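Local coordinates for protein Aac(6')-ib (Escherichia coli, PDB 2BUE) that probably transfers the acetyl group of acetyl-CoA to the 6'-amino group of aminoglycoside antibiotics such as kanamycin B, which would confer resistance to them, at residues Y68-L73 / V78-A83; G91-Y96 / R137-L142; R115-L120 / E141-D146. The protein carries 2 engineered substitutions. One frame throughout, in Å; residues are numbered along the deposited sequence.

Overall arrangement
The three contacts lie within one GNAT acetyltransferase domain and reach the same mixed sheet, whose strands 78-85, 88-97 and 114-121 run side by side and antiparallel. Contact 1 comes first along the chain and sets helix 70-74 against strand 78-85. Contacts 2 and 3 then bring strands 88-97 and 114-121 against a single helix, 131-144, and share Glu-141 and Leu-142; their centres are only about 4 Å apart, whereas the centre of contact 1 lies about 12 and 13 Å from theirs. Ribostamycin touches all three, so residues on adjacent strands and on the 68-73 segment line one aminoglycoside pocket, while helix 131-144 packs against the other side of the sheet.

Contact 1: residues Y68-L73 / V78-A83. With RIO (ribostamycin), chain C.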
loop_
_atom_site.group_PDB
_atom_site.type_symbol
_atom_site.label_atom_id
_atom_site.label_comp_id
_atom_site.label_asym_id
_atom_site.label_seq_id
_atom_site.Cartn_x
_atom_site.Cartn_y
_atom_site.Cartn_z
ATOM N N TYR A 68 9.787 9.797 -4.774
ATOM C CA TYR A 68 8.866 8.829 -5.395
ATOM C C TYR A 68 9.237 8.442 -6.831
ATOM O O TYR A 68 8.535 7.635 -7.457
ATOM C CB TYR A 68 7.401 9.300 -5.341
ATOM C CG TYR A 68 6.803 9.287 -3.953
ATOM C CD1 TYR A 68 6.056 8.182 -3.512
ATOM C CD2 TYR A 68 6.981 10.366 -3.085
ATOM C CE1 TYR A 68 5.480 8.166 -2.263
ATOM C CE2 TYR A 68 6.425 10.357 -1.797
ATOM C CZ TYR A 68 5.678 9.247 -1.397
ATOM O OH TYR A 68 5.119 9.227 -0.138
ATOM N N LEU A 69 10.335 9.000 -7.359
ATOM C CA LEU A 69 10.808 8.570 -8.675
ATOM C C LEU A 69 10.982 7.057 -8.593
ATOM O O LEU A 69 11.599 6.593 -7.637
ATOM C CB LEU A 69 12.142 9.233 -9.003
ATOM C CG LEU A 69 12.701 8.969 -10.407
ATOM C CD1 LEU A 69 11.807 9.554 -11.503
ATOM C CD2 LEU A 69 14.143 9.520 -10.467
ATOM N N PRO A 70 10.379 6.296 -9.540
ATOM C CA PRO A 70 10.436 4.832 -9.419
ATOM C C PRO A 70 11.854 4.278 -9.191
ATOM O O PRO A 70 12.041 3.383 -8.375
ATOM C CB PRO A 70 9.764 4.337 -10.714
ATOM C CG PRO A 70 8.729 5.402 -10.995
ATOM C CD PRO A 70 9.520 6.706 -10.664
ATOM N N SER A 71 12.865 4.827 -9.855
ATOM C CA SER A 71 14.247 4.368 -9.634
ATOM C C SER A 71 14.789 4.624 -8.218
ATOM O O SER A 71 15.624 3.867 -7.712
ATOM C CB SER A 71 15.185 4.987 -10.676
ATOM O OG SER A 71 15.171 6.402 -10.549
ATOM N N VAL A 72 14.309 5.692 -7.571
ATOM C CA VAL A 72 14.690 5.982 -6.181
ATOM C C VAL A 72 13.985 5.008 -5.230
ATOM O O VAL A 72 14.597 4.488 -4.302
ATOM C CB VAL A 72 14.348 7.452 -5.785
ATOM C CG1 VAL A 72 14.532 7.683 -4.288
ATOM C CG2 VAL A 72 15.217 8.450 -6.584
ATOM N N LEU A 73 12.689 4.783 -5.471
ATOM C CA LEU A 73 11.924 3.832 -4.654
ATOM C C LEU A 73 12.547 2.424 -4.780
ATOM O O LEU A 73 12.603 1.671 -3.795
ATOM C CB LEU A 73 10.462 3.809 -5.085
ATOM C CG LEU A 73 9.647 5.074 -4.751
ATOM C CD1 LEU A 73 8.246 4.939 -5.379
ATOM C CD2 LEU A 73 9.599 5.269 -3.228
ATOM N N VAL A 78 10.999 -0.757 -3.019
ATOM C CA VAL A 78 9.626 -0.308 -3.134
ATOM C C VAL A 78 9.241 -0.170 -4.599
ATOM O O VAL A 78 9.981 0.436 -5.417
ATOM C CB VAL A 78 9.405 1.064 -2.388
ATOM C CG1 VAL A 78 7.981 1.609 -2.630
ATOM C CG2 VAL A 78 9.688 0.924 -0.874
ATOM N N THR A 79 8.075 -0.715 -4.923
ATOM C CA THR A 79 7.514 -0.625 -6.274
ATOM C C THR A 79 6.213 0.168 -6.260
ATOM O O THR A 79 5.257 -0.223 -5.572
ATOM C CB THR A 79 7.244 -2.040 -6.851
ATOM O OG1 THR A 79 8.461 -2.796 -6.851
ATOM C CG2 THR A 79 6.665 -1.967 -8.261
ATOM N N PRO A 80 6.176 1.292 -7.002
ATOM C CA PRO A 80 4.981 2.146 -7.058
ATOM C C PRO A 80 4.015 1.791 -8.176
ATOM O O PRO A 80 4.446 1.481 -9.314
ATOM C CB PRO A 80 5.566 3.551 -7.290
ATOM C CG PRO A 80 6.794 3.297 -8.180
ATOM C CD PRO A 80 7.302 1.876 -7.777
ATOM N N TYR A 81 2.718 1.867 -7.861
ATOM C CA TYR A 81 1.641 1.615 -8.822
ATOM C C TYR A 81 0.639 2.771 -8.862
ATOM O O TYR A 81 0.455 3.472 -7.855
ATOM C CB TYR A 81 0.836 0.359 -8.439
ATOM C CG TYR A 81 1.680 -0.837 -8.124
ATOM C CD1 TYR A 81 2.169 -1.659 -9.140
ATOM C CD2 TYR A 81 2.001 -1.139 -6.802
ATOM C CE1 TYR A 81 2.981 -2.769 -8.834
ATOM C CE2 TYR A 81 2.801 -2.242 -6.465
ATOM C CZ TYR A 81 3.298 -3.042 -7.496
ATOM O OH TYR A 81 4.060 -4.139 -7.169
ATOM N N ILE A 82 -0.014 2.929 -10.011
ATOM C CA ILE A 82 -1.197 3.764 -10.123
ATOM C C ILE A 82 -2.402 2.840 -10.292
ATOM O O ILE A 82 -2.390 1.934 -11.139
ATOM C CB ILE A 82 -1.109 4.801 -11.287
ATOM C CG1 ILE A 82 0.087 5.741 -11.063
ATOM C CG2 ILE A 82 -2.463 5.562 -11.389
ATOM C CD1 ILE A 82 -0.008 6.634 -9.806
ATOM N N ALA A 83 -3.412 3.064 -9.454
ATOM C CA ALA A 83 -4.683 2.351 -9.544
ATOM C C ALA A 83 -5.567 3.026 -10.575
ATOM O O ALA A 83 -5.738 4.265 -10.553
ATOM C CB ALA A 83 -5.370 2.325 -8.191
HETATM O O1 RIO C . 5.791 6.386 0.912
HETATM C C1 RIO C . 6.993 6.136 0.169
HETATM C C2 RIO C . 8.192 6.349 1.101
HETATM O O2 RIO C . 7.863 6.050 2.474
HETATM C C3 RIO C . 8.186 4.679 2.757
HETATM O O3 RIO C . 6.987 3.885 2.860
HETATM C C4 RIO C . 6.881 3.129 4.131
HETATM C C5 RIO C . 7.602 1.753 4.048
HETATM O O4 RIO C . 8.990 1.934 3.827
HETATM C C6 RIO C . 7.389 0.859 5.283
HETATM N N1 RIO C . 7.971 -0.486 5.010
HETATM C C7 RIO C . 5.872 0.708 5.581
HETATM C C8 RIO C . 5.221 2.094 5.766
HETATM N N2 RIO C . 3.789 1.900 6.129
HETATM C C9 RIO C . 5.370 2.957 4.464
HETATM O O5 RIO C . 4.850 4.271 4.820
HETATM C C10 RIO C . 4.072 4.878 3.787
HETATM O O6 RIO C . 2.732 4.454 3.847
HETATM C C11 RIO C . 1.957 4.922 5.008
HETATM C C12 RIO C . 0.498 4.470 4.758
HETATM N N3 RIO C . 0.346 3.036 5.049
HETATM C C13 RIO C . 2.040 6.472 5.154
HETATM O O7 RIO C . 1.402 6.835 6.402
HETATM C C14 RIO C . 3.519 6.928 5.151
HETATM O O8 RIO C . 3.659 8.368 5.313
HETATM C C15 RIO C . 4.242 6.423 3.891
HETATM N N4 RIO C . 5.660 6.782 3.883
HETATM C C16 RIO C . 9.138 4.227 1.619
HETATM O O9 RIO C . 10.374 3.893 2.231
HETATM C C17 RIO C . 9.411 5.504 0.804
HETATM O O10 RIO C . 10.563 6.167 1.394
HETATM O O HOH W 1 10.749 0.915 -7.894
#
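Leu-73 sets its CD1 methyl over the ring of Pro-80, with Leu-73 CD1 reaching Pro-80 CG at 3.6 Å and standing about as close to CB. The other methyl, CD2, turns toward Val-78 CG1 and the ribose of ribostamycin, so the two branches divide between the strand residues 78 and 80. CG anti to the carbonyl carbon (chi1 -70°) sends the two methyls toward Pro-80 and Val-78, and Leu-73 CB also packs against Val-78 CB at 4.0 Å. Pro-70 adds a second apolar patch: its ring crosses that of Pro-80 at about a right angle, and the two CG atoms lie 4.0 Å apart.

This is a helix-to-strand connection in the acetyltransferase domain, in which the short helix 70-74, with Leu-69 at its N-cap position, is followed, after a short connecting segment, by strand 78-85. A backbone hydrogen bond closes the turn, from Val-78 N to Leu-73 O at 3.0 Å. A water bridges the same two segments by donating to Pro-70 O at 2.8 Å and to Val-78 O at 2.6 Å, thereby satisfying two main-chain carbonyls.

Beside this apolar patch, Tyr-68 belongs to the antibiotic pocket. Its OH accepts a hydrogen bond from ribostamycin O1 at 3.1 Å and is also hydrogen-bonded to Trp-52 NE1, while ribostamycin C1 approaches the ring obliquely. Leu-36, Leu-39 and Leu-43 of helix 36-43 pack on the tyrosine.

Contact 2: residues G91-Y96 / R137-L142; sequences GYAQSY and RALVEL. With RIO (ribostamycin), chain C.
Apolar contact between strand and helix rests on Leu-139, whose CD2 methyl meets Ala-93 CB at 3.9 Å. The leucine already points from helix 131-144 to the sheet, and CG anti to the backbone N (chi1 -168°) carries its branches on in that direction. Leu-139 CD2 also passes 4.1 Å from Gln-94 O. No hydrogen bond crosses between the segments: a single branch of one leucine carries the direct contact. Ile-117 and Tyr-81, on the strands flanking this one, also touch Leu-139, so the helix side chain spans three neighbouring strands.

The alternation of a beta strand separates this helix-facing side from the antibiotic side. In the GNAT fold seen here, Ala-93 and Ser-95 look to helix 131-144, whereas Gln-94 and Tyr-96 belong to the ribostamycin pocket.

Polar contacts gather round the carboxamide of Gln-94. Tyr-92 OH donates to Gln-94 OE1 at 2.8 Å, in the carbonyl plane and on a lone pair, with a C=O...donor angle of 135°. Gln-94 NE2 in turn donates to ribostamycin O3 at 3.2 Å and is hydrogen-bonded to Asp-118 OD2 on the neighbouring strand. Bonds at both ends of the amide would restrain its rotation, making Tyr-92 a second-shell partner that helps to orient a first-shell residue.

The aromatic contribution comes from Tyr-96. Ribostamycin N1 sits over one face of its ring, 3.2 Å above the plane and offset toward the rim; its nearest ring atoms include Tyr-96 CZ, at 3.3 Å from N1. Were this amine protonated, as is likely for an aminoglycoside, the placement would bring its charge to the pi cloud. The ring meets that of Trp-106 with nearly parallel planes, and its OH bonds Gln-153 NE2.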
loop_
_atom_site.group_PDB
_atom_site.type_symbol
_atom_site.label_atom_id
_atom_site.label_comp_id
_atom_site.label_asym_id
_atom_site.label_seq_id
_atom_site.Cartn_x
_atom_site.Cartn_y
_atom_site.Cartn_z
ATOM N N GLY A 91 -5.867 6.286 -7.704
ATOM C CA GLY A 91 -5.120 6.153 -6.463
ATOM C C GLY A 91 -3.687 5.743 -6.694
ATOM O O GLY A 91 -3.267 5.492 -7.842
ATOM N N TYR A 92 -2.958 5.675 -5.589
ATOM C CA TYR A 92 -1.554 5.308 -5.596
ATOM C C TYR A 92 -1.402 4.097 -4.683
ATOM O O TYR A 92 -2.030 4.040 -3.632
ATOM C CB TYR A 92 -0.690 6.462 -5.059
ATOM C CG TYR A 92 0.737 6.050 -4.760
ATOM C CD1 TYR A 92 1.716 6.070 -5.761
ATOM C CD2 TYR A 92 1.115 5.644 -3.463
ATOM C CE1 TYR A 92 3.043 5.681 -5.477
ATOM C CE2 TYR A 92 2.445 5.236 -3.167
ATOM C CZ TYR A 92 3.395 5.266 -4.201
ATOM O OH TYR A 92 4.696 4.898 -3.955
ATOM N N ALA A 93 -0.557 3.148 -5.067
ATOM C CA ALA A 93 -0.223 2.056 -4.163
ATOM C C ALA A 93 1.257 1.732 -4.296
ATOM O O ALA A 93 1.920 2.146 -5.268
ATOM C CB ALA A 93 -1.098 0.814 -4.448
ATOM N N GLN A 94 1.777 1.020 -3.314
ATOM C CA GLN A 94 3.160 0.548 -3.405
ATOM C C GLN A 94 3.254 -0.791 -2.714
ATOM O O GLN A 94 2.484 -1.064 -1.770
ATOM C CB GLN A 94 4.139 1.555 -2.796
ATOM C CG GLN A 94 3.824 1.903 -1.332
ATOM C CD GLN A 94 4.801 2.904 -0.740
ATOM O OE1 GLN A 94 5.263 3.839 -1.419
ATOM N NE2 GLN A 94 5.082 2.745 0.547
ATOM N N SER A 95 4.146 -1.642 -3.223
ATOM C CA SER A 95 4.504 -2.867 -2.530
ATOM C C SER A 95 6.000 -2.820 -2.201
ATOM O O SER A 95 6.786 -2.157 -2.900
ATOM C CB SER A 95 4.184 -4.110 -3.370
ATOM O OG SER A 95 4.901 -4.105 -4.598
ATOM N N TYR A 96 6.412 -3.530 -1.160
ATOM C CA TYR A 96 7.814 -3.503 -0.772
ATOM C C TYR A 96 8.248 -4.865 -0.261
ATOM O O TYR A 96 7.417 -5.654 0.238
ATOM C CB TYR A 96 8.134 -2.360 0.243
ATOM C CG TYR A 96 7.318 -2.458 1.517
ATOM C CD1 TYR A 96 7.764 -3.264 2.578
ATOM C CD2 TYR A 96 6.108 -1.745 1.667
ATOM C CE1 TYR A 96 7.018 -3.400 3.754
ATOM C CE2 TYR A 96 5.350 -1.883 2.876
ATOM C CZ TYR A 96 5.817 -2.707 3.890
ATOM O OH TYR A 96 5.122 -2.876 5.069
ATOM N N ARG A 137 -7.568 -5.790 -2.896
ATOM C CA ARG A 137 -7.720 -7.144 -3.454
ATOM C C ARG A 137 -6.886 -7.324 -4.736
ATOM O O ARG A 137 -6.237 -8.352 -4.933
ATOM C CB ARG A 137 -9.197 -7.464 -3.692
ATOM C CG ARG A 137 -9.978 -7.649 -2.398
ATOM C CD ARG A 137 -11.435 -7.953 -2.669
ATOM N NE ARG A 137 -12.154 -8.214 -1.430
ATOM C CZ ARG A 137 -13.475 -8.140 -1.294
ATOM N NH1 ARG A 137 -14.239 -7.815 -2.329
ATOM N NH2 ARG A 137 -14.033 -8.378 -0.122
ATOM N N ALA A 138 -6.890 -6.307 -5.598
ATOM C CA ALA A 138 -6.121 -6.357 -6.853
ATOM C C ALA A 138 -4.612 -6.418 -6.594
ATOM O O ALA A 138 -3.872 -7.181 -7.253
ATOM C CB ALA A 138 -6.479 -5.161 -7.740
ATOM N N LEU A 139 -4.167 -5.651 -5.598
ATOM C CA LEU A 139 -2.759 -5.653 -5.219
ATOM C C LEU A 139 -2.333 -6.990 -4.607
ATOM O O LEU A 139 -1.268 -7.503 -4.920
ATOM C CB LEU A 139 -2.480 -4.489 -4.262
ATOM C CG LEU A 139 -0.991 -4.208 -4.025
ATOM C CD1 LEU A 139 -0.117 -4.228 -5.300
ATOM C CD2 LEU A 139 -0.799 -2.881 -3.308
ATOM N N VAL A 140 -3.191 -7.555 -3.759
ATOM C CA VAL A 140 -2.920 -8.853 -3.145
ATOM C C VAL A 140 -2.816 -9.929 -4.233
ATOM O O VAL A 140 -1.900 -10.738 -4.218
ATOM C CB VAL A 140 -4.015 -9.212 -2.109
ATOM C CG1 VAL A 140 -3.977 -10.697 -1.713
ATOM C CG2 VAL A 140 -3.849 -8.340 -0.846
ATOM N N GLU A 141 -3.769 -9.931 -5.155
ATOM C CA GLU A 141 -3.732 -10.903 -6.271
ATOM C C GLU A 141 -2.445 -10.759 -7.107
ATOM O O GLU A 141 -1.759 -11.767 -7.393
ATOM C CB GLU A 141 -4.983 -10.779 -7.140
ATOM C CG GLU A 141 -5.034 -11.850 -8.245
ATOM C CD GLU A 141 -6.370 -11.911 -8.930
ATOM O OE1 GLU A 141 -7.411 -11.908 -8.241
ATOM O OE2 GLU A 141 -6.375 -11.940 -10.174
ATOM N N LEU A 142 -2.087 -9.514 -7.451
ATOM C CA LEU A 142 -0.870 -9.245 -8.202
ATOM C C LEU A 142 0.345 -9.852 -7.489
ATOM O O LEU A 142 1.143 -10.598 -8.091
ATOM C CB LEU A 142 -0.719 -7.724 -8.376
ATOM C CG LEU A 142 0.432 -7.167 -9.217
ATOM C CD1 LEU A 142 0.092 -5.732 -9.620
ATOM C CD2 LEU A 142 1.725 -7.199 -8.436
HETATM O O1 RIO C . 5.791 6.386 0.912
HETATM C C1 RIO C . 6.993 6.136 0.169
HETATM C C2 RIO C . 8.192 6.349 1.101
HETATM O O2 RIO C . 7.863 6.050 2.474
HETATM C C3 RIO C . 8.186 4.679 2.757
HETATM O O3 RIO C . 6.987 3.885 2.860
HETATM C C4 RIO C . 6.881 3.129 4.131
HETATM C C5 RIO C . 7.602 1.753 4.048
HETATM O O4 RIO C . 8.990 1.934 3.827
HETATM C C6 RIO C . 7.389 0.859 5.283
HETATM N N1 RIO C . 7.971 -0.486 5.010
HETATM C C7 RIO C . 5.872 0.708 5.581
HETATM C C8 RIO C . 5.221 2.094 5.766
HETATM N N2 RIO C . 3.789 1.900 6.129
HETATM C C9 RIO C . 5.370 2.957 4.464
HETATM O O5 RIO C . 4.850 4.271 4.820
HETATM C C10 RIO C . 4.072 4.878 3.787
HETATM O O6 RIO C . 2.732 4.454 3.847
HETATM C C11 RIO C . 1.957 4.922 5.008
HETATM C C12 RIO C . 0.498 4.470 4.758
HETATM N N3 RIO C . 0.346 3.036 5.049
HETATM C C13 RIO C . 2.040 6.472 5.154
HETATM O O7 RIO C . 1.402 6.835 6.402
HETATM C C14 RIO C . 3.519 6.928 5.151
HETATM O O8 RIO C . 3.659 8.368 5.313
HETATM C C15 RIO C . 4.242 6.423 3.891
HETATM N N4 RIO C . 5.660 6.782 3.883
HETATM C C16 RIO C . 9.138 4.227 1.619
HETATM O O9 RIO C . 10.374 3.893 2.231
HETATM C C17 RIO C . 9.411 5.504 0.804
HETATM O O10 RIO C . 10.563 6.167 1.394
#

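Contact 3: residues R115-L120 / E141-D146. With RIO (ribostamycin), chain C.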
loop_
_atom_site.group_PDB
_atom_site.type_symbol
_atom_site.label_atom_id
_atom_site.label_comp_id
_atom_site.label_asym_id
_atom_site.label_seq_id
_atom_site.Cartn_x
_atom_site.Cartn_y
_atom_site.Cartn_z
ATOM N N ARG A 115 5.892 -9.470 1.532
ATOM C CA ARG A 115 5.710 -8.186 0.841
ATOM C C ARG A 115 4.742 -7.344 1.651
ATOM O O ARG A 115 3.772 -7.890 2.172
ATOM C CB ARG A 115 5.098 -8.362 -0.547
ATOM C CG ARG A 115 5.917 -9.247 -1.466
ATOM C CD ARG A 115 7.109 -8.465 -2.056
ATOM N NE ARG A 115 7.957 -9.376 -2.833
ATOM C CZ ARG A 115 8.906 -10.141 -2.299
ATOM N NH1 ARG A 115 9.146 -10.120 -0.984
ATOM N NH2 ARG A 115 9.616 -10.947 -3.076
ATOM N N GLY A 116 5.015 -6.046 1.771
ATOM C CA GLY A 116 4.038 -5.174 2.414
ATOM C C GLY A 116 3.417 -4.257 1.382
ATOM O O GLY A 116 3.959 -4.082 0.282
ATOM N N ILE A 117 2.294 -3.658 1.738
ATOM C CA ILE A 117 1.612 -2.721 0.851
ATOM C C ILE A 117 1.176 -1.458 1.604
ATOM O O ILE A 117 0.933 -1.496 2.833
ATOM C CB ILE A 117 0.392 -3.368 0.168
ATOM C CG1 ILE A 117 -0.615 -3.891 1.218
ATOM C CG2 ILE A 117 0.850 -4.537 -0.747
ATOM C CD1 ILE A 117 -1.988 -4.320 0.610
ATOM N N ASP A 118 1.049 -0.381 0.836
ATOM C CA ASP A 118 0.462 0.892 1.326
ATOM C C ASP A 118 -0.316 1.446 0.150
ATOM O O ASP A 118 0.046 1.204 -1.005
ATOM C CB ASP A 118 1.552 1.891 1.704
ATOM C CG ASP A 118 2.522 1.348 2.739
ATOM O OD1 ASP A 118 2.151 1.276 3.925
ATOM O OD2 ASP A 118 3.648 1.005 2.342
ATOM N N GLN A 119 -1.402 2.163 0.412
ATOM C CA GLN A 119 -2.174 2.711 -0.698
ATOM C C GLN A 119 -3.091 3.845 -0.262
ATOM O O GLN A 119 -3.334 4.057 0.935
ATOM C CB GLN A 119 -2.980 1.612 -1.431
ATOM C CG GLN A 119 -4.238 1.162 -0.745
ATOM C CD GLN A 119 -3.989 0.448 0.536
ATOM O OE1 GLN A 119 -3.112 -0.424 0.626
ATOM N NE2 GLN A 119 -4.792 0.780 1.551
ATOM N N LEU A 120 -3.524 4.598 -1.260
ATOM C CA LEU A 120 -4.417 5.733 -1.033
ATOM C C LEU A 120 -5.330 5.896 -2.253
ATOM O O LEU A 120 -4.942 5.591 -3.388
ATOM C CB LEU A 120 -3.611 7.015 -0.778
ATOM C CG LEU A 120 -2.724 7.513 -1.938
ATOM C CD1 LEU A 120 -3.501 8.482 -2.846
ATOM C CD2 LEU A 120 -1.444 8.166 -1.416
ATOM N N GLU A 141 -3.769 -9.931 -5.155
ATOM C CA GLU A 141 -3.732 -10.903 -6.271
ATOM C C GLU A 141 -2.445 -10.759 -7.107
ATOM O O GLU A 141 -1.759 -11.767 -7.393
ATOM C CB GLU A 141 -4.983 -10.779 -7.140
ATOM C CG GLU A 141 -5.034 -11.850 -8.245
ATOM C CD GLU A 141 -6.370 -11.911 -8.930
ATOM O OE1 GLU A 141 -7.411 -11.908 -8.241
ATOM O OE2 GLU A 141 -6.375 -11.940 -10.174
ATOM N N LEU A 142 -2.087 -9.514 -7.451
ATOM C CA LEU A 142 -0.870 -9.245 -8.202
ATOM C C LEU A 142 0.345 -9.852 -7.489
ATOM O O LEU A 142 1.143 -10.598 -8.091
ATOM C CB LEU A 142 -0.719 -7.724 -8.376
ATOM C CG LEU A 142 0.432 -7.167 -9.217
ATOM C CD1 LEU A 142 0.092 -5.732 -9.620
ATOM C CD2 LEU A 142 1.725 -7.199 -8.436
ATOM N N LEU A 143 0.485 -9.529 -6.206
ATOM C CA LEU A 143 1.614 -9.999 -5.435
ATOM C C LEU A 143 1.698 -11.531 -5.357
ATOM O O LEU A 143 2.784 -12.089 -5.505
ATOM C CB LEU A 143 1.638 -9.339 -4.043
ATOM C CG LEU A 143 1.934 -7.831 -4.085
ATOM C CD1 LEU A 143 1.663 -7.178 -2.698
ATOM C CD2 LEU A 143 3.372 -7.541 -4.529
ATOM N N PHE A 144 0.571 -12.207 -5.119
ATOM C CA PHE A 144 0.607 -13.672 -5.062
ATOM C C PHE A 144 0.857 -14.307 -6.450
ATOM O O PHE A 144 1.188 -15.478 -6.547
ATOM C CB PHE A 144 -0.639 -14.235 -4.386
ATOM C CG PHE A 144 -0.640 -14.061 -2.878
ATOM C CD1 PHE A 144 0.494 -14.408 -2.121
ATOM C CD2 PHE A 144 -1.791 -13.618 -2.210
ATOM C CE1 PHE A 144 0.491 -14.291 -0.710
ATOM C CE2 PHE A 144 -1.806 -13.475 -0.801
ATOM C CZ PHE A 144 -0.678 -13.808 -0.062
ATOM N N ASN A 145 0.713 -13.524 -7.506
ATOM C CA ASN A 145 1.094 -14.037 -8.840
ATOM C C ASN A 145 2.604 -14.038 -9.055
ATOM O O ASN A 145 3.123 -14.511 -10.087
ATOM C CB ASN A 145 0.362 -13.257 -9.938
ATOM C CG ASN A 145 -1.041 -13.782 -10.163
ATOM O OD1 ASN A 145 -1.315 -14.960 -9.880
ATOM N ND2 ASN A 145 -1.946 -12.921 -10.679
ATOM N N ASP A 146 3.328 -13.524 -8.065
ATOM C CA ASP A 146 4.746 -13.818 -7.967
ATOM C C ASP A 146 4.907 -15.033 -7.056
ATOM O O ASP A 146 4.666 -14.925 -5.836
ATOM C CB ASP A 146 5.504 -12.602 -7.391
ATOM C CG ASP A 146 7.000 -12.866 -7.226
ATOM O OD1 ASP A 146 7.458 -14.001 -7.448
ATOM O OD2 ASP A 146 7.725 -11.923 -6.853
HETATM O O1 RIO C . 5.791 6.386 0.912
HETATM C C1 RIO C . 6.993 6.136 0.169
HETATM C C2 RIO C . 8.192 6.349 1.101
HETATM O O2 RIO C . 7.863 6.050 2.474
HETATM C C3 RIO C . 8.186 4.679 2.757
HETATM O O3 RIO C . 6.987 3.885 2.860
HETATM C C4 RIO C . 6.881 3.129 4.131
HETATM C C5 RIO C . 7.602 1.753 4.048
HETATM O O4 RIO C . 8.990 1.934 3.827
HETATM C C6 RIO C . 7.389 0.859 5.283
HETATM N N1 RIO C . 7.971 -0.486 5.010
HETATM C C7 RIO C . 5.872 0.708 5.581
HETATM C C8 RIO C . 5.221 2.094 5.766
HETATM N N2 RIO C . 3.789 1.900 6.129
HETATM C C9 RIO C . 5.370 2.957 4.464
HETATM O O5 RIO C . 4.850 4.271 4.820
HETATM C C10 RIO C . 4.072 4.878 3.787
HETATM O O6 RIO C . 2.732 4.454 3.847
HETATM C C11 RIO C . 1.957 4.922 5.008
HETATM C C12 RIO C . 0.498 4.470 4.758
HETATM N N3 RIO C . 0.346 3.036 5.049
HETATM C C13 RIO C . 2.040 6.472 5.154
HETATM O O7 RIO C . 1.402 6.835 6.402
HETATM C C14 RIO C . 3.519 6.928 5.151
HETATM O O8 RIO C . 3.659 8.368 5.313
HETATM C C15 RIO C . 4.242 6.423 3.891
HETATM N N4 RIO C . 5.660 6.782 3.883
HETATM C C16 RIO C . 9.138 4.227 1.619
HETATM O O9 RIO C . 10.374 3.893 2.231
HETATM C C17 RIO C . 9.411 5.504 0.804
HETATM O O10 RIO C . 10.563 6.167 1.394
HETATM O O HOH W 2 7.231 -9.461 -5.579
HETATM O O HOH W 3 9.978 -11.853 -5.584
#
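Ile-117 holds CG2 anti to the carbonyl carbon, with CG1 at chi1 58°, and Leu-143 likewise places CG anti to its own carbonyl carbon (chi1 -68°); together these torsions bring the two side chains into contact. Ile-117 CG2 and Leu-143 CD1 lie 3.4 Å apart, tighter than usual van der Waals contact. Arg-115 CB rests more loosely on that leucine methyl.

At the solvent side Arg-115 and Asp-146 carry opposite charges but meet through water. One water links Arg-115 NE to Asp-146 OD2, each at 2.8 Å; another accepts from Arg-115 NH2 at 2.7 Å and donates to the same OD2. Both waters lie at the guanidinium edge, in its plane. Pro-112 O takes Arg-115 NH1, and Glu-148 N binds Asp-146 OD1.

On the pocket side of the strand, Asp-118 OD1 accepts from ribostamycin N3 and N2, each at 2.8 Å.

Strand 114-121 and helix 131-144 are the first two elements of a beta-alpha-beta unit completed by parallel strand 151-154, whose Ile-152 touches both Ile-117 and Leu-143, while strand 88-97 runs antiparallel along the other edge.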